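Local coordinates for protein dihydroxyacetone kinase (Citrobacter freundii, PDB 1UN8) that catalyses the ATP-dependent phosphorylation of dihydroxyacetone to dihydroxyacetone phosphate, a step of glycerol fermentation, and works as a homodimer, at residues His11-Val16 and Ala37-Val42; Ile69-Leu74 and Phe165-Tyr170; Leu193-Leu198 and Leu215-His220. One frame throughout, in Å; residues are numbered along the deposited sequence.

Contact 1 (His11-Val16 and Ala37-Val42); sequences HLVSDV and AIRIVV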
loop_
_atom_site.group_PDB
_atom_site.type_symbol
_atom_site.label_atom_id
_atom_site.label_comp_id
_atom_site.label_asym_id
_atom_site.label_seq_id
_atom_site.Cartn_x
_atom_site.Cartn_y
_atom_site.Cartn_z
ATOM N N HIS A 11 -22.286 1.552 -6.386
ATOM C CA HIS A 11 -22.168 1.256 -4.948
ATOM C C HIS A 11 -20.723 1.316 -4.448
ATOM O O HIS A 11 -20.457 1.108 -3.257
ATOM C CB HIS A 11 -22.743 -0.129 -4.641
ATOM C CG HIS A 11 -24.220 -0.242 -4.887
ATOM N ND1 HIS A 11 -24.903 -1.437 -4.792
ATOM C CD2 HIS A 11 -25.143 0.692 -5.221
ATOM C CE1 HIS A 11 -26.181 -1.234 -5.059
ATOM N NE2 HIS A 11 -26.353 0.049 -5.320
ATOM N N LEU A 12 -19.804 1.606 -5.369
ATOM C CA LEU A 12 -18.368 1.671 -5.096
ATOM C C LEU A 12 -18.015 2.363 -3.785
ATOM O O LEU A 12 -17.493 1.725 -2.855
ATOM C CB LEU A 12 -17.665 2.378 -6.269
ATOM C CG LEU A 12 -16.145 2.412 -6.543
ATOM C CD1 LEU A 12 -15.340 2.383 -5.254
ATOM C CD2 LEU A 12 -15.768 1.256 -7.426
ATOM N N VAL A 13 -18.278 3.666 -3.709
ATOM C CA VAL A 13 -17.956 4.422 -2.504
ATOM C C VAL A 13 -18.638 3.850 -1.269
ATOM O O VAL A 13 -18.017 3.743 -0.207
ATOM C CB VAL A 13 -18.347 5.898 -2.650
ATOM C CG1 VAL A 13 -18.193 6.609 -1.312
ATOM C CG2 VAL A 13 -17.475 6.557 -3.709
ATOM N N SER A 14 -19.910 3.481 -1.401
ATOM C CA SER A 14 -20.626 2.913 -0.270
ATOM C C SER A 14 -19.948 1.632 0.208
ATOM O O SER A 14 -19.797 1.409 1.415
ATOM C CB SER A 14 -22.066 2.599 -0.645
ATOM O OG SER A 14 -22.744 2.049 0.472
ATOM N N ASP A 15 -19.535 0.785 -0.727
ATOM C CA ASP A 15 -18.865 -0.443 -0.328
ATOM C C ASP A 15 -17.540 -0.156 0.408
ATOM O O ASP A 15 -17.179 -0.859 1.365
ATOM C CB ASP A 15 -18.628 -1.342 -1.552
ATOM C CG ASP A 15 -19.939 -1.840 -2.177
ATOM O OD1 ASP A 15 -20.930 -2.005 -1.435
ATOM O OD2 ASP A 15 -19.976 -2.085 -3.404
ATOM N N VAL A 16 -16.821 0.882 -0.022
ATOM C CA VAL A 16 -15.560 1.248 0.617
ATOM C C VAL A 16 -15.834 1.630 2.067
ATOM O O VAL A 16 -15.112 1.239 2.976
ATOM C CB VAL A 16 -14.875 2.453 -0.115
ATOM C CG1 VAL A 16 -13.772 3.046 0.747
ATOM C CG2 VAL A 16 -14.297 1.994 -1.434
ATOM N N ALA A 37 -27.704 8.734 -2.061
ATOM C CA ALA A 37 -26.780 9.654 -2.712
ATOM C C ALA A 37 -25.957 10.483 -1.728
ATOM O O ALA A 37 -25.105 11.264 -2.135
ATOM C CB ALA A 37 -27.538 10.561 -3.655
ATOM N N ILE A 38 -26.219 10.332 -0.436
ATOM C CA ILE A 38 -25.455 11.052 0.571
ATOM C C ILE A 38 -24.650 10.000 1.306
ATOM O O ILE A 38 -25.211 9.035 1.828
ATOM C CB ILE A 38 -26.376 11.817 1.565
ATOM C CG1 ILE A 38 -26.876 13.102 0.902
ATOM C CG2 ILE A 38 -25.635 12.165 2.846
ATOM C CD1 ILE A 38 -28.403 13.186 0.767
ATOM N N ARG A 39 -23.334 10.181 1.340
ATOM C CA ARG A 39 -22.459 9.215 1.990
ATOM C C ARG A 39 -21.634 9.849 3.100
ATOM O O ARG A 39 -20.514 10.308 2.885
ATOM C CB ARG A 39 -21.568 8.553 0.928
ATOM C CG ARG A 39 -22.248 7.347 0.270
ATOM C CD ARG A 39 -21.722 7.036 -1.117
ATOM N NE ARG A 39 -21.910 8.190 -1.986
ATOM C CZ ARG A 39 -22.209 8.125 -3.278
ATOM N NH1 ARG A 39 -22.365 6.954 -3.883
ATOM N NH2 ARG A 39 -22.350 9.247 -3.967
ATOM N N ILE A 40 -22.210 9.854 4.297
ATOM C CA ILE A 40 -21.574 10.436 5.464
ATOM C C ILE A 40 -21.218 9.421 6.538
ATOM O O ILE A 40 -22.030 8.569 6.904
ATOM C CB ILE A 40 -22.488 11.479 6.118
ATOM C CG1 ILE A 40 -22.993 12.459 5.056
ATOM C CG2 ILE A 40 -21.738 12.177 7.241
ATOM C CD1 ILE A 40 -23.444 13.816 5.627
ATOM N N VAL A 41 -19.995 9.515 7.038
ATOM C CA VAL A 41 -19.549 8.632 8.096
ATOM C C VAL A 41 -19.325 9.549 9.264
ATOM O O VAL A 41 -18.742 10.619 9.114
ATOM C CB VAL A 41 -18.228 7.938 7.779
ATOM C CG1 VAL A 41 -17.712 7.213 9.026
ATOM C CG2 VAL A 41 -18.433 6.949 6.652
ATOM N N VAL A 42 -19.797 9.137 10.429
ATOM C CA VAL A 42 -19.653 9.961 11.612
ATOM C C VAL A 42 -19.185 9.127 12.788
ATOM O O VAL A 42 -19.314 7.907 12.775
ATOM C CB VAL A 42 -20.989 10.630 11.970
ATOM C CG1 VAL A 42 -21.898 9.640 12.686
ATOM C CG2 VAL A 42 -20.729 11.850 12.813
#
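The aliphatic part of R39 leans on V13 in the first turn of helix 12-22. Followed outward, R39 leaves the backbone with its CB pointing at the helix, and CG carries the chain on toward it. CD is the atom that makes the contact: it lies 3.6 Å from V13 CG1 and 3.9 Å from V13 CB, and also comes to 4.0 Å from S14 N. The bend about CG-CD (chi3 -59°) turns NE aside, 4.1 Å from V13 CG1, and the guanidinium leads away, the methyl lying oblique to it. The two side chains cross at about a right angle. V13 presents this methyl because CG1 stands anti to the backbone N (chi1 172°). The contact is van der Waals packing, and an arginine suits it by offering a greasy shank; R39 as a whole is partly exposed. S14 turns its OG to R31 on the neighbouring strand 29-32, whose arginine also packs against R39. V13, which is buried, also touches C79 and D81 and lies about 4 Å, side chain to side chain, from S59 of the substrate-binding site. D15 of the same turn forms a salt bridge with R274 of the second subunit. The first turn of helix 12-22 thus packs on the chain entering strand 40-43, the second strand of the mixed DhaK sheet.

Contact 2 (Ile69-Leu74 and Phe165-Tyr170); sequences IGKGML and FAERGY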
loop_
_atom_site.group_PDB
_atom_site.type_symbol
_atom_site.label_atom_id
_atom_site.label_comp_id
_atom_site.label_asym_id
_atom_site.label_seq_id
_atom_site.Cartn_x
_atom_site.Cartn_y
_atom_site.Cartn_z
ATOM N N ILE A 69 -11.338 9.951 11.345
ATOM C CA ILE A 69 -12.522 10.321 12.114
ATOM C C ILE A 69 -12.326 9.702 13.505
ATOM O O ILE A 69 -11.943 8.534 13.623
ATOM C CB ILE A 69 -13.803 9.743 11.461
ATOM C CG1 ILE A 69 -14.181 10.529 10.214
ATOM C CG2 ILE A 69 -14.967 9.712 12.469
ATOM C CD1 ILE A 69 -15.267 9.856 9.415
ATOM N N GLY A 70 -12.584 10.483 14.545
ATOM C CA GLY A 70 -12.459 10.012 15.916
ATOM C C GLY A 70 -11.907 11.041 16.886
ATOM O O GLY A 70 -11.444 12.132 16.480
ATOM N N LYS A 71 -11.970 10.593 18.093
ATOM C CA LYS A 71 -11.473 11.436 19.171
ATOM C C LYS A 71 -10.093 12.017 18.857
ATOM O O LYS A 71 -9.147 11.283 18.567
ATOM C CB LYS A 71 -11.430 10.609 20.456
ATOM C CG LYS A 71 -11.054 11.375 21.706
ATOM C CD LYS A 71 -11.011 10.438 22.905
ATOM C CE LYS A 71 -10.644 11.176 24.180
ATOM N NZ LYS A 71 -10.515 10.221 25.315
ATOM N N GLY A 72 -9.984 13.343 18.899
ATOM C CA GLY A 72 -8.716 13.996 18.617
ATOM C C GLY A 72 -8.568 14.460 17.173
ATOM O O GLY A 72 -7.598 15.156 16.836
ATOM N N MET A 73 -9.519 14.065 16.320
ATOM C CA MET A 73 -9.502 14.441 14.910
ATOM C C MET A 73 -10.900 14.659 14.348
ATOM O O MET A 73 -11.793 15.124 15.052
ATOM C CB MET A 73 -8.765 13.387 14.066
ATOM C CG MET A 73 -7.257 13.388 14.266
ATOM S SD MET A 73 -6.313 12.316 13.140
ATOM C CE MET A 73 -5.885 13.489 11.853
ATOM N N LEU A 74 -11.080 14.317 13.077
ATOM C CA LEU A 74 -12.350 14.512 12.397
ATOM C C LEU A 74 -13.583 14.019 13.133
ATOM O O LEU A 74 -13.566 12.956 13.747
ATOM C CB LEU A 74 -12.281 13.871 11.010
ATOM C CG LEU A 74 -12.053 14.830 9.835
ATOM C CD1 LEU A 74 -11.100 15.951 10.222
ATOM C CD2 LEU A 74 -11.522 14.036 8.647
ATOM N N PHE A 165 -7.390 20.962 19.495
ATOM C CA PHE A 165 -8.119 22.038 20.140
ATOM C C PHE A 165 -9.615 21.785 20.280
ATOM O O PHE A 165 -10.188 22.058 21.331
ATOM C CB PHE A 165 -7.853 23.349 19.397
ATOM C CG PHE A 165 -6.428 23.824 19.516
ATOM C CD1 PHE A 165 -5.976 24.424 20.689
ATOM C CD2 PHE A 165 -5.517 23.612 18.485
ATOM C CE1 PHE A 165 -4.633 24.804 20.836
ATOM C CE2 PHE A 165 -4.173 23.984 18.620
ATOM C CZ PHE A 165 -3.731 24.581 19.801
ATOM N N ALA A 166 -10.251 21.256 19.240
ATOM C CA ALA A 166 -11.685 20.990 19.297
ATOM C C ALA A 166 -12.069 20.024 20.418
ATOM O O ALA A 166 -13.057 20.252 21.119
ATOM C CB ALA A 166 -12.178 20.455 17.959
ATOM N N GLU A 167 -11.298 18.949 20.585
ATOM C CA GLU A 167 -11.583 17.961 21.626
ATOM C C GLU A 167 -11.450 18.552 23.016
ATOM O O GLU A 167 -12.174 18.171 23.933
ATOM C CB GLU A 167 -10.645 16.753 21.506
ATOM C CG GLU A 167 -11.052 15.769 20.423
ATOM C CD GLU A 167 -12.242 14.912 20.819
ATOM O OE1 GLU A 167 -12.907 14.353 19.914
ATOM O OE2 GLU A 167 -12.498 14.786 22.039
ATOM N N ARG A 168 -10.523 19.491 23.156
ATOM C CA ARG A 168 -10.263 20.137 24.427
ATOM C C ARG A 168 -11.146 21.349 24.697
ATOM O O ARG A 168 -10.767 22.255 25.427
ATOM C CB ARG A 168 -8.781 20.498 24.506
ATOM C CG ARG A 168 -7.928 19.248 24.502
ATOM C CD ARG A 168 -6.437 19.498 24.424
ATOM N NE ARG A 168 -5.720 18.236 24.597
ATOM C CZ ARG A 168 -5.815 17.195 23.770
ATOM N NH1 ARG A 168 -6.594 17.257 22.693
ATOM N NH2 ARG A 168 -5.150 16.075 24.038
ATOM N N GLY A 169 -12.329 21.346 24.089
ATOM C CA GLY A 169 -13.292 22.407 24.291
ATOM C C GLY A 169 -12.994 23.835 23.875
ATOM O O GLY A 169 -13.765 24.735 24.230
ATOM N N TYR A 170 -11.908 24.083 23.147
ATOM C CA TYR A 170 -11.638 25.453 22.729
ATOM C C TYR A 170 -12.745 25.910 21.782
ATOM O O TYR A 170 -13.427 25.090 21.177
ATOM C CB TYR A 170 -10.288 25.558 22.038
ATOM C CG TYR A 170 -9.103 25.382 22.959
ATOM C CD1 TYR A 170 -8.695 24.113 23.364
ATOM C CD2 TYR A 170 -8.365 26.491 23.394
ATOM C CE1 TYR A 170 -7.569 23.944 24.179
ATOM C CE2 TYR A 170 -7.243 26.345 24.207
ATOM C CZ TYR A 170 -6.842 25.066 24.597
ATOM O OH TYR A 170 -5.711 24.907 25.383
#
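CG beside the backbone N (chi1 -79°) and a bend at chi2 (-75°) bring the carboxylate of E167 to the N-H side of the K71-G72 peptide, while K71, with CG anti to the backbone N (chi1 -175°), runs fully extended across it at about a right angle. E167 OE1 accepts a weak hydrogen bond from G72 N (3.3 Å) and sits 3.3 Å from K71 CA. The glutamate's CG is pressed close to the same amide, 3.1 Å from G72 N. Its other oxygen, OE2, rests 3.7 Å from K71 CG, so the lysine offers methylene here; K71 NZ is 6.0 Å from OE2, too far for a salt bridge but perhaps near enough for a weak attraction. OE1 also forms a salt bridge with R43 NH1 of strand 40-43. A glutamate therefore suits the place by serving a peptide N-H and an arginine together. At the backbone angles of G72 a CB would jam against the carbonyl O of K71, so this third residue of a turn closed by M73 N to G70 O (2.7 Å) calls for glycine. The contact joins a type II beta turn, leading into strand 76-80, to the last turn of helix 155-167, which ends in a Schellman motif with G169 as its C-prime residue.

Contact 3 (Leu193-Leu198 and Leu215-His220); sequences LSSCHL and LGMGIH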
loop_
_atom_site.group_PDB
_atom_site.type_symbol
_atom_site.label_atom_id
_atom_site.label_comp_id
_atom_site.label_asym_id
_atom_site.label_seq_id
_atom_site.Cartn_x
_atom_site.Cartn_y
_atom_site.Cartn_z
ATOM N N LEU A 193 5.317 7.895 -10.818
ATOM C CA LEU A 193 5.860 7.211 -11.981
ATOM C C LEU A 193 4.713 6.910 -12.933
ATOM O O LEU A 193 4.919 6.742 -14.132
ATOM C CB LEU A 193 6.561 5.918 -11.564
ATOM C CG LEU A 193 7.694 6.142 -10.558
ATOM C CD1 LEU A 193 8.452 4.831 -10.315
ATOM C CD2 LEU A 193 8.629 7.228 -11.071
ATOM N N SER A 194 3.503 6.845 -12.400
ATOM C CA SER A 194 2.330 6.599 -13.235
ATOM C C SER A 194 1.048 7.008 -12.519
ATOM O O SER A 194 0.977 7.009 -11.294
ATOM C CB SER A 194 2.241 5.126 -13.666
ATOM O OG SER A 194 2.160 4.266 -12.552
ATOM N N SER A 195 0.035 7.376 -13.288
ATOM C CA SER A 195 -1.216 7.770 -12.674
ATOM C C SER A 195 -1.920 6.525 -12.130
ATOM O O SER A 195 -1.351 5.437 -12.127
ATOM C CB SER A 195 -2.094 8.501 -13.678
ATOM O OG SER A 195 -3.150 9.168 -13.016
ATOM N N CYS A 196 -3.154 6.676 -11.679
ATOM C CA CYS A 196 -3.880 5.553 -11.087
ATOM C C CYS A 196 -4.867 4.869 -12.020
ATOM O O CYS A 196 -5.272 5.429 -13.040
ATOM C CB CYS A 196 -4.652 6.042 -9.854
ATOM S SG CYS A 196 -5.813 7.368 -10.270
ATOM N N HIS A 197 -5.258 3.656 -11.650
ATOM C CA HIS A 197 -6.243 2.911 -12.415
ATOM C C HIS A 197 -7.615 3.338 -11.911
ATOM O O HIS A 197 -7.882 3.311 -10.715
ATOM C CB HIS A 197 -6.073 1.404 -12.210
ATOM C CG HIS A 197 -4.837 0.848 -12.839
ATOM N ND1 HIS A 197 -3.772 0.380 -12.100
ATOM C CD2 HIS A 197 -4.482 0.716 -14.140
ATOM C CE1 HIS A 197 -2.811 -0.014 -12.917
ATOM N NE2 HIS A 197 -3.218 0.179 -14.160
ATOM N N LEU A 198 -8.486 3.734 -12.825
ATOM C CA LEU A 198 -9.822 4.165 -12.458
ATOM C C LEU A 198 -10.812 3.016 -12.540
ATOM O O LEU A 198 -10.636 2.105 -13.339
ATOM C CB LEU A 198 -10.260 5.293 -13.380
ATOM C CG LEU A 198 -9.405 6.560 -13.288
ATOM C CD1 LEU A 198 -9.834 7.536 -14.379
ATOM C CD2 LEU A 198 -9.555 7.197 -11.895
ATOM N N LEU A 215 6.809 15.081 -11.582
ATOM C CA LEU A 215 6.801 15.815 -10.333
ATOM C C LEU A 215 5.508 16.614 -10.223
ATOM O O LEU A 215 5.112 17.308 -11.165
ATOM C CB LEU A 215 8.000 16.765 -10.272
ATOM C CG LEU A 215 8.102 17.596 -8.998
ATOM C CD1 LEU A 215 8.381 16.673 -7.831
ATOM C CD2 LEU A 215 9.215 18.612 -9.123
ATOM N N GLY A 216 4.840 16.505 -9.080
ATOM C CA GLY A 216 3.617 17.256 -8.877
ATOM C C GLY A 216 2.322 16.688 -9.421
ATOM O O GLY A 216 1.314 17.391 -9.457
ATOM N N MET A 217 2.324 15.434 -9.861
ATOM C CA MET A 217 1.079 14.849 -10.357
ATOM C C MET A 217 0.036 14.976 -9.230
ATOM O O MET A 217 0.316 14.661 -8.062
ATOM C CB MET A 217 1.276 13.380 -10.725
ATOM C CG MET A 217 0.044 12.753 -11.351
ATOM S SD MET A 217 0.228 10.991 -11.803
ATOM C CE MET A 217 1.294 11.152 -13.285
ATOM N N GLY A 218 -1.153 15.445 -9.584
ATOM C CA GLY A 218 -2.211 15.625 -8.606
ATOM C C GLY A 218 -2.817 14.350 -8.058
ATOM O O GLY A 218 -2.693 13.290 -8.677
ATOM N N ILE A 219 -3.481 14.452 -6.903
ATOM C CA ILE A 219 -4.101 13.292 -6.276
ATOM C C ILE A 219 -5.343 12.819 -7.022
ATOM O O ILE A 219 -5.986 11.850 -6.621
ATOM C CB ILE A 219 -4.460 13.567 -4.808
ATOM C CG1 ILE A 219 -5.533 14.659 -4.709
ATOM C CG2 ILE A 219 -3.201 13.943 -4.054
ATOM C CD1 ILE A 219 -6.108 14.824 -3.317
ATOM N N HIS A 220 -5.687 13.518 -8.097
ATOM C CA HIS A 220 -6.816 13.115 -8.921
ATOM C C HIS A 220 -6.230 12.793 -10.289
ATOM O O HIS A 220 -6.947 12.587 -11.255
ATOM C CB HIS A 220 -7.865 14.232 -9.025
ATOM C CG HIS A 220 -8.479 14.603 -7.709
ATOM N ND1 HIS A 220 -8.165 15.768 -7.041
ATOM C CD2 HIS A 220 -9.337 13.928 -6.905
ATOM C CE1 HIS A 220 -8.800 15.791 -5.883
ATOM N NE2 HIS A 220 -9.517 14.687 -5.776
#
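M217 and S195 carry this contact, the methionine reaching across from 215-220 to lay its thioether against the backbone of the serine. Its CB points at 193-198, and the chain runs straight to the sulfur, CG being anti to the backbone N (chi1 -175°) and SD anti to CA (chi2 -180°). M217 SD then rests 3.6 Å from S195 CA and 3.9 Å from S195 CB. At the last bond the chain bends (chi3 -74°), turning the methyl along the backbone toward S194, with CE 4.0 Å from S195 N. S194 adds its carbonyl, whose O lies 4.1 Å from M217 SD, whereas its own CB points away. The hydroxyl, S195 OG, flanks the sulfur at 4.0 Å from M217 SD, a van der Waals distance. Methionine suits the place because a long unbranched, polarisable chain can reach from one loop to the other and lie against main-chain and CB carbons without needing a polar partner; the small serine lets it come close. The side chain of M217 also touches A192 at the end of strand 186-192. Before it, G216 has a positive phi that lets the chain turn. Beyond M217 lies I219, whose CG1 is 3.6 Å above one face of the H220 ring, offset toward the rim. That ring also meets H61 of the substrate-binding site. The packing joins the loop after strand 186-192 to the loop that carries, three residues beyond M217, H220 of the DhaK active site, the histidine that forms the hemiaminal intermediate with the substrate.

In the fold
All three contacts lie in the DhaK part of the chain and are partly buried, each joining one or two buried residues to more open ones. Contacts 1 and 2 share the first mixed sheet and touch, V41 O lying 3.6 Å from I69 CD1; R43, on the same strand as V41, pairs with the glutamate of contact 2. Contact 3 hangs on the second sheet, its centre about 23 Å from that of contact 1 and 32 Å from that of contact 2. Contacts 1 and 3 rest on van der Waals packing near the substrate site and both meet the second subunit. Contact 2, away from the annotated sites, is the polar one.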